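Local coordinates for protein putative oxidoreductase molybdopterin-binding subunit (Sulfolobus tokodaii, PDB 4ZOH) that probably serves as the molybdenum-cofactor subunit of an aldehyde oxidase/xanthine dehydrogenase-type oxidoreductase, carrying the pterin cytosine dinucleotide that holds the molybdenum where substrate would be oxidised, at residues A[263-275]-A[354-366]. Sequence-based numbering, arbitrary orientation.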
# COMPACT_ATOMS: atom_id res chain seq x y z
N GLU A 263 -11.24 35.01 -44.27
CA GLU A 263 -11.81 36.13 -44.95
C GLU A 263 -13.28 35.99 -44.71
O GLU A 263 -13.83 34.91 -44.89
CB GLU A 263 -11.44 36.12 -46.46
CG GLU A 263 -12.45 36.80 -47.40
CD GLU A 263 -11.97 36.92 -48.86
OE1 GLU A 263 -12.16 38.02 -49.47
OE2 GLU A 263 -11.40 35.93 -49.38
N VAL A 264 -13.93 37.09 -44.31
CA VAL A 264 -15.36 36.94 -44.00
C VAL A 264 -16.14 37.79 -45.00
O VAL A 264 -15.73 38.92 -45.35
CB VAL A 264 -15.68 37.23 -42.47
CG1 VAL A 264 -15.26 38.63 -42.07
CG2 VAL A 264 -17.13 37.00 -42.11
N ALA A 265 -17.27 37.24 -45.41
CA ALA A 265 -18.18 37.91 -46.29
C ALA A 265 -19.41 38.39 -45.54
O ALA A 265 -20.24 37.62 -44.99
CB ALA A 265 -18.58 36.99 -47.44
N VAL A 266 -19.58 39.71 -45.58
CA VAL A 266 -20.69 40.34 -44.89
C VAL A 266 -21.54 41.27 -45.76
O VAL A 266 -21.01 41.91 -46.71
CB VAL A 266 -20.19 41.14 -43.67
CG1 VAL A 266 -19.42 40.20 -42.71
CG2 VAL A 266 -19.35 42.37 -44.07
N LYS A 267 -22.83 41.35 -45.41
CA LYS A 267 -23.63 42.55 -45.74
C LYS A 267 -23.43 43.73 -44.77
O LYS A 267 -23.14 43.55 -43.56
CB LYS A 267 -25.08 42.18 -45.98
CG LYS A 267 -25.27 41.91 -47.47
CD LYS A 267 -26.43 40.98 -47.81
CE LYS A 267 -26.86 41.16 -49.27
NZ LYS A 267 -28.26 40.66 -49.42
N LYS A 268 -23.51 44.94 -45.33
CA LYS A 268 -23.32 46.18 -44.55
C LYS A 268 -24.24 46.30 -43.31
O LYS A 268 -23.89 46.99 -42.36
CB LYS A 268 -23.53 47.43 -45.43
CG LYS A 268 -22.48 47.62 -46.50
CD LYS A 268 -21.49 48.68 -46.11
CE LYS A 268 -21.06 49.38 -47.38
NZ LYS A 268 -19.59 49.54 -47.32
N ASP A 269 -25.38 45.62 -43.31
CA ASP A 269 -26.22 45.58 -42.15
C ASP A 269 -25.74 44.59 -41.05
O ASP A 269 -26.51 44.26 -40.15
CB ASP A 269 -27.68 45.32 -42.56
CG ASP A 269 -27.96 43.87 -42.88
OD1 ASP A 269 -26.99 43.09 -43.03
OD2 ASP A 269 -29.19 43.49 -42.96
N GLY A 270 -24.48 44.13 -41.13
CA GLY A 270 -23.95 43.10 -40.23
C GLY A 270 -24.42 41.65 -40.40
O GLY A 270 -24.15 40.82 -39.52
N THR A 271 -25.13 41.34 -41.50
CA THR A 271 -25.32 39.94 -41.94
C THR A 271 -23.93 39.32 -42.25
O THR A 271 -23.13 39.94 -42.99
CB THR A 271 -26.32 39.78 -43.13
OG1 THR A 271 -27.60 40.37 -42.79
CG2 THR A 271 -26.58 38.29 -43.47
N ILE A 272 -23.64 38.19 -41.58
CA ILE A 272 -22.39 37.43 -41.84
C ILE A 272 -22.83 36.35 -42.81
O ILE A 272 -23.73 35.55 -42.50
CB ILE A 272 -21.74 36.79 -40.57
CG1 ILE A 272 -21.48 37.81 -39.43
CG2 ILE A 272 -20.47 36.04 -40.89
CD1 ILE A 272 -20.43 38.85 -39.66
N LEU A 273 -22.25 36.34 -44.00
CA LEU A 273 -22.75 35.41 -45.03
C LEU A 273 -21.94 34.10 -45.11
O LEU A 273 -22.50 32.98 -45.16
CB LEU A 273 -22.81 36.13 -46.39
CG LEU A 273 -23.75 37.35 -46.49
CD1 LEU A 273 -23.23 38.31 -47.55
CD2 LEU A 273 -25.17 36.88 -46.75
N GLY A 274 -20.63 34.24 -45.10
CA GLY A 274 -19.80 33.12 -45.30
C GLY A 274 -18.39 33.47 -44.91
O GLY A 274 -18.05 34.69 -44.77
N ILE A 275 -17.60 32.38 -44.81
CA ILE A 275 -16.16 32.40 -44.45
C ILE A 275 -15.31 31.45 -45.30
O ILE A 275 -15.68 30.35 -45.57
CB ILE A 275 -15.88 31.81 -43.04
CG1 ILE A 275 -17.02 32.07 -42.08
CG2 ILE A 275 -14.53 32.31 -42.54
CD1 ILE A 275 -16.95 33.44 -41.50
N LEU A 354 -18.16 47.56 -39.25
CA LEU A 354 -19.38 48.14 -39.70
C LEU A 354 -20.10 49.07 -38.69
O LEU A 354 -21.27 49.38 -38.92
CB LEU A 354 -20.34 47.02 -40.10
CG LEU A 354 -19.84 45.92 -41.07
CD1 LEU A 354 -21.04 45.11 -41.45
CD2 LEU A 354 -19.13 46.48 -42.30
N GLY A 355 -19.45 49.50 -37.60
CA GLY A 355 -20.13 50.24 -36.49
C GLY A 355 -21.43 49.62 -36.01
O GLY A 355 -22.39 50.32 -35.70
N ILE A 356 -21.52 48.28 -35.99
CA ILE A 356 -22.69 47.63 -35.40
C ILE A 356 -22.35 47.32 -33.92
O ILE A 356 -21.17 47.08 -33.55
CB ILE A 356 -23.17 46.36 -36.17
CG1 ILE A 356 -23.31 46.61 -37.69
CG2 ILE A 356 -24.50 45.80 -35.63
CD1 ILE A 356 -24.06 47.86 -38.10
N ASP A 357 -23.39 47.32 -33.11
CA ASP A 357 -23.31 46.90 -31.74
C ASP A 357 -22.99 45.41 -31.62
O ASP A 357 -23.67 44.56 -32.27
CB ASP A 357 -24.65 47.14 -31.06
CG ASP A 357 -24.58 46.83 -29.60
OD1 ASP A 357 -23.85 47.55 -28.90
OD2 ASP A 357 -25.22 45.86 -29.19
N GLN A 358 -22.01 45.10 -30.76
CA GLN A 358 -21.55 43.71 -30.55
C GLN A 358 -22.65 42.77 -30.08
O GLN A 358 -22.64 41.58 -30.47
CB GLN A 358 -20.33 43.66 -29.65
CG GLN A 358 -20.56 43.90 -28.17
CD GLN A 358 -19.27 43.79 -27.42
OE1 GLN A 358 -18.60 42.76 -27.46
NE2 GLN A 358 -18.89 44.86 -26.76
N TYR A 359 -23.65 43.28 -29.34
CA TYR A 359 -24.77 42.39 -28.98
C TYR A 359 -25.79 42.25 -30.15
O TYR A 359 -26.34 41.13 -30.44
CB TYR A 359 -25.46 42.82 -27.67
CG TYR A 359 -25.97 41.61 -26.88
CD1 TYR A 359 -25.21 41.08 -25.78
CD2 TYR A 359 -27.15 40.98 -27.24
CE1 TYR A 359 -25.67 39.95 -25.10
CE2 TYR A 359 -27.61 39.87 -26.56
CZ TYR A 359 -26.86 39.37 -25.49
OH TYR A 359 -27.33 38.26 -24.82
N GLU A 360 -26.02 43.38 -30.83
CA GLU A 360 -27.05 43.41 -31.91
C GLU A 360 -26.64 42.46 -33.06
O GLU A 360 -27.45 41.66 -33.56
CB GLU A 360 -27.32 44.89 -32.41
CG GLU A 360 -28.15 45.76 -31.46
CD GLU A 360 -29.58 45.24 -31.22
OE1 GLU A 360 -30.23 44.77 -32.17
OE2 GLU A 360 -30.04 45.29 -30.06
N ILE A 361 -25.37 42.51 -33.43
CA ILE A 361 -24.88 41.63 -34.53
C ILE A 361 -25.17 40.14 -34.24
O ILE A 361 -25.62 39.40 -35.15
CB ILE A 361 -23.42 41.92 -34.85
CG1 ILE A 361 -23.15 41.55 -36.32
CG2 ILE A 361 -22.53 41.22 -33.84
CD1 ILE A 361 -21.86 42.13 -36.84
N ARG A 362 -25.06 39.75 -32.96
CA ARG A 362 -25.33 38.38 -32.58
C ARG A 362 -26.83 38.06 -32.62
O ARG A 362 -27.24 36.95 -33.05
CB ARG A 362 -24.63 38.05 -31.19
CG ARG A 362 -23.10 38.17 -31.20
CD ARG A 362 -22.44 37.91 -29.81
NE ARG A 362 -21.04 37.57 -30.00
CZ ARG A 362 -20.07 38.45 -30.27
NH1 ARG A 362 -20.30 39.77 -30.31
NH2 ARG A 362 -18.83 38.00 -30.48
N LEU A 363 -27.66 38.99 -32.14
CA LEU A 363 -29.12 38.81 -32.24
C LEU A 363 -29.53 38.77 -33.72
O LEU A 363 -30.47 38.04 -34.03
CB LEU A 363 -29.92 39.90 -31.49
CG LEU A 363 -29.84 39.86 -29.97
CD1 LEU A 363 -30.33 41.20 -29.46
CD2 LEU A 363 -30.65 38.71 -29.40
N LYS A 364 -28.81 39.52 -34.57
CA LYS A 364 -29.09 39.56 -36.01
C LYS A 364 -28.84 38.17 -36.68
O LYS A 364 -29.74 37.62 -37.39
CB LYS A 364 -28.34 40.69 -36.72
CG LYS A 364 -28.66 40.73 -38.23
CD LYS A 364 -28.31 42.02 -38.94
CE LYS A 364 -29.50 42.99 -38.85
NZ LYS A 364 -29.19 44.40 -39.21
N ASN A 365 -27.68 37.57 -36.36
CA ASN A 365 -27.19 36.35 -37.02
C ASN A 365 -27.52 35.04 -36.40
O ASN A 365 -27.35 34.01 -37.03
CB ASN A 365 -25.71 36.47 -37.24
CG ASN A 365 -25.37 37.56 -38.24
OD1 ASN A 365 -25.58 37.39 -39.44
ND2 ASN A 365 -24.81 38.64 -37.77
N ALA A 366 -28.03 35.07 -35.18
CA ALA A 366 -28.36 33.89 -34.40
C ALA A 366 -29.38 32.96 -35.05
O ALA A 366 -30.45 33.40 -35.49
CB ALA A 366 -28.91 34.35 -33.03
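G270, in the type I turn K267-G270 joining antiparallel strands 254-266 and 272-282, lies against helix 358-365, its CA 6.0 Å from the CA of I361. N365 carries the polar centre with both ends of its amide. Its ND2 donates almost straight (175°) to G270 O at 2.9 Å, in the amide's own plane, while its OD1 accepts I272 N at 3.0 Å. CG lies anti to the carbonyl carbon (chi1 -67°), which leaves ND2 close enough to donate also to I361 O, one helical turn back. That oxygen takes N365 N from the other face of its plane; the three bonds of ND2 and OD1 together restrict the amide's rotation. With an alanine here, G270 O and I272 N would probably lose these side-chain mates and the hairpin end two of its three hydrogen bonds to the helix. K364, bent at chi3, brings NZ to D269 O at 2.8 Å, in the carbonyl plane on a lone pair; its link to D269 OD2 is long, 3.9 Å. The D269 carboxylate instead uses OD1 for T271 N and OG1, the former bond making an Asx turn. I361 sets CG1 3.4 Å from G270 O, and L354 CD1 sits over the turn, 3.4 Å from K267 O, and meets V266 CG2 tip to tip. Behind them, helix 336-353 packs on I272 and I361 through V350 and V347. The contact joins the sheet's hairpin end to helix 358-365 within the molybdopterin cofactor-binding domain. All three cross-segment hydrogen bonds end on main-chain atoms, so the docking probably depends more on the turn's backbone shape than on ion pairing.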